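AT-rich interactive domain-containing protein 4 (Arabidopsis thaliana, PDB 6LQF) binds DNA, probably chiefly through its ARID domain, and recognises a methylated histone H3 tail through a zinc-binding PHD finger, acting in gene regulation. Local coordinates at residues S139-D144 against W154-C159. Residues are numbered along the deposited sequence; the frame is centred on the assembly and turned at random.
Sequences SSTAGD and WAHFGC. With ZN (zinc ion), chain G.
His-156 and Thr-141 meet beside the zinc site of the PHD finger that is built from three cysteines and one histidine, where the loop 139-144 passes along the edge of the imidazole at the end of strand 154-156. Metal coordination comes first: His-156 ND1 sits 2.1 Å from the zinc ion and Cys-159 SG 2.3 Å, with Cys-134 and Cys-137 completing the tetrahedral set. With CG of His-156 anti to the carbonyl carbon and beside the backbone N (chi1 -66°), the ring is set with ND1 to the zinc ion and NE2 to the loop.

Hydrogen bonds then tie the loop to this site. NE2 of His-156 donates to the carbonyl O of Thr-141 at 2.8 Å; the acceptor lies close to the ring plane, though NE2 is 28° off the plane of the Thr-141 carbonyl. With zinc on one nitrogen and a carbonyl on the other, the ring is fixed in rotation, and the carbonyl may strengthen the histidine as a ligand. The backbone N of Phe-157 donates to Asp-144 O over 2.9 Å, and that oxygen also accepts from a water bridging to Gly-158 N and a CA-H...O contact from His-156. On the bound H3 peptide, polar side chains hydrogen-bond to Gly-143 N and Asp-144 OD1. Within the loop, Thr-141 OG1 and Ser-139 OG are hydrogen-bonded at 2.6 Å, either being a possible donor.

Packing is lighter. The ring of Trp-145 meets the imidazole obliquely, while Thr-141 CB lies 3.9 Å from His-156 NE2.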
ATOM      1  N   SER A 139       2.064 -18.913  10.374  1.00 27.59           N
ATOM      2  CA  SER A 139       3.262 -18.858   9.534  1.00 30.50           C
ATOM      3  C   SER A 139       3.129 -17.768   8.470  1.00 30.00           C
ATOM      4  O   SER A 139       2.037 -17.200   8.290  1.00 27.06           O
ATOM      5  CB  SER A 139       3.492 -20.205   8.858  1.00 35.73           C
ATOM      6  OG  SER A 139       2.859 -20.242   7.584  1.00 38.37           O
ATOM      7  N   SER A 140       4.227 -17.506   7.754  1.00 29.70           N
ATOM      8  CA  SER A 140       4.240 -16.478   6.709  1.00 32.06           C
ATOM      9  C   SER A 140       4.347 -17.039   5.299  1.00 32.94           C
ATOM     10  O   SER A 140       4.793 -16.322   4.380  1.00 31.78           O
ATOM     11  CB  SER A 140       5.393 -15.517   6.937  1.00 34.91           C
ATOM     12  OG  SER A 140       5.128 -14.686   8.047  1.00 44.19           O
ATOM     13  N   THR A 141       3.961 -18.299   5.139  1.00 30.52           N
ATOM     14  CA  THR A 141       4.057 -19.023   3.870  1.00 32.78           C
ATOM     15  C   THR A 141       3.520 -18.238   2.682  1.00 32.63           C
ATOM     16  O   THR A 141       2.528 -17.508   2.801  1.00 26.37           O
ATOM     17  CB  THR A 141       3.287 -20.377   3.954  1.00 43.93           C
ATOM     18  OG1 THR A 141       3.578 -21.006   5.206  1.00 48.96           O
ATOM     19  CG2 THR A 141       3.678 -21.317   2.819  1.00 49.50           C
ATOM     20  N   ALA A 142       4.153 -18.397   1.525  1.00 32.75           N
ATOM     21  CA  ALA A 142       3.736 -17.685   0.327  1.00 30.00           C
ATOM     22  C   ALA A 142       2.365 -18.164  -0.133  1.00 28.63           C
ATOM     23  O   ALA A 142       2.021 -19.348   0.043  1.00 35.61           O
ATOM     24  CB  ALA A 142       4.765 -17.892  -0.778  1.00 33.70           C
ATOM     25  N   GLY A 143       1.545 -17.264  -0.671  1.00 26.68           N
ATOM     26  CA  GLY A 143       0.235 -17.677  -1.109  1.00 25.94           C
ATOM     27  C   GLY A 143      -0.720 -16.497  -1.143  1.00 22.41           C
ATOM     28  O   GLY A 143      -0.312 -15.348  -1.085  1.00 21.42           O
ATOM     29  N   ASP A 144      -2.011 -16.814  -1.286  1.00 22.85           N
ATOM     30  CA  ASP A 144      -3.054 -15.803  -1.294  1.00 19.13           C
ATOM     31  C   ASP A 144      -3.506 -15.478   0.106  1.00 18.95           C
ATOM     32  O   ASP A 144      -3.814 -16.391   0.856  1.00 20.39           O
ATOM     33  CB  ASP A 144      -4.251 -16.265  -2.111  1.00 23.36           C
ATOM     34  CG  ASP A 144      -3.917 -16.487  -3.586  1.00 32.71           C
ATOM     35  OD1 ASP A 144      -2.928 -15.913  -4.113  1.00 33.00           O
ATOM     36  OD2 ASP A 144      -4.697 -17.224  -4.232  1.00 35.57           O
ATOM     37  N   TRP A 154      -4.381 -10.804   9.274  1.00 18.68           N
ATOM     38  CA  TRP A 154      -4.299 -11.404   7.974  1.00 18.67           C
ATOM     39  C   TRP A 154      -4.351 -12.920   8.013  1.00 20.46           C
ATOM     40  O   TRP A 154      -3.863 -13.493   8.955  1.00 21.80           O
ATOM     41  CB  TRP A 154      -2.975 -11.030   7.321  1.00 21.49           C
ATOM     42  CG  TRP A 154      -2.887  -9.591   6.808  1.00 19.13           C
ATOM     43  CD1 TRP A 154      -2.400  -8.502   7.453  1.00 23.21           C
ATOM     44  CD2 TRP A 154      -3.254  -9.172   5.497  1.00 18.58           C
ATOM     45  NE1 TRP A 154      -2.452  -7.396   6.613  1.00 23.56           N
ATOM     46  CE2 TRP A 154      -2.927  -7.804   5.391  1.00 21.35           C
ATOM     47  CE3 TRP A 154      -3.742  -9.848   4.374  1.00 19.20           C
ATOM     48  CZ2 TRP A 154      -3.180  -7.074   4.222  1.00 20.44           C
ATOM     49  CZ3 TRP A 154      -3.996  -9.129   3.219  1.00 19.51           C
ATOM     50  CH2 TRP A 154      -3.668  -7.784   3.126  1.00 17.95           C
ATOM     51  N   ALA A 155      -5.030 -13.508   7.048  1.00 18.04           N
ATOM     52  CA  ALA A 155      -5.152 -14.963   6.959  1.00 17.69           C
ATOM     53  C   ALA A 155      -4.820 -15.462   5.565  1.00 20.15           C
ATOM     54  O   ALA A 155      -5.183 -14.842   4.559  1.00 20.22           O
ATOM     55  CB  ALA A 155      -6.570 -15.395   7.333  1.00 21.46           C
ATOM     56  N   HIS A 156      -4.138 -16.595   5.451  1.00 19.67           N
ATOM     57  CA  HIS A 156      -4.144 -17.248   4.161  1.00 20.10           C
ATOM     58  C   HIS A 156      -5.542 -17.656   3.769  1.00 23.15           C
ATOM     59  O   HIS A 156      -6.245 -18.325   4.556  1.00 21.91           O
ATOM     60  CB  HIS A 156      -3.357 -18.573   4.182  1.00 19.01           C
ATOM     61  CG  HIS A 156      -1.897 -18.413   4.414  1.00 22.08           C
ATOM     62  ND1 HIS A 156      -1.276 -18.837   5.568  1.00 21.94           N
ATOM     63  CD2 HIS A 156      -0.922 -17.805   3.670  1.00 22.27           C
ATOM     64  CE1 HIS A 156       0.030 -18.621   5.480  1.00 29.54           C
ATOM     65  NE2 HIS A 156       0.259 -17.949   4.357  1.00 26.91           N
ATOM     66  N   PHE A 157      -5.923 -17.410   2.536  1.00 19.19           N
ATOM     67  CA  PHE A 157      -7.228 -17.835   2.057  1.00 22.57           C
ATOM     68  C   PHE A 157      -7.385 -19.340   2.207  1.00 26.75           C
ATOM     69  O   PHE A 157      -8.463 -19.824   2.613  1.00 26.66           O
ATOM     70  CB  PHE A 157      -7.382 -17.408   0.598  1.00 25.76           C
ATOM     71  CG  PHE A 157      -8.768 -17.551   0.076  1.00 29.83           C
ATOM     72  CD1 PHE A 157      -9.771 -16.729   0.550  1.00 32.69           C
ATOM     73  CD2 PHE A 157      -9.056 -18.463  -0.930  1.00 37.68           C
ATOM     74  CE1 PHE A 157     -11.079 -16.849   0.064  1.00 42.51           C
ATOM     75  CE2 PHE A 157     -10.362 -18.594  -1.423  1.00 38.98           C
ATOM     76  CZ  PHE A 157     -11.365 -17.779  -0.922  1.00 39.04           C
ATOM     77  N   GLY A 158      -6.282 -20.045   1.927  1.00 23.30           N
ATOM     78  CA  GLY A 158      -6.227 -21.517   1.992  1.00 24.84           C
ATOM     79  C   GLY A 158      -6.358 -22.071   3.381  1.00 27.15           C
ATOM     80  O   GLY A 158      -6.658 -23.276   3.544  1.00 30.23           O
ATOM     81  N   CYS A 159      -6.151 -21.259   4.403  1.00 26.71           N
ATOM     82  CA  CYS A 159      -6.261 -21.774   5.785  1.00 23.78           C
ATOM     83  C   CYS A 159      -7.693 -21.650   6.324  1.00 29.14           C
ATOM     84  O   CYS A 159      -7.986 -22.077   7.438  1.00 30.70           O
ATOM     85  CB  CYS A 159      -5.281 -21.064   6.736  1.00 26.80           C
ATOM     86  SG  CYS A 159      -3.528 -21.584   6.577  1.00 24.10           S
TER
HETATM   87 ZN    ZN G 803      -2.200 -19.826   7.163  1.00 22.45          ZN
HETATM   88  O   HOH W   1      -3.699 -19.114   0.700  1.00 25.34           O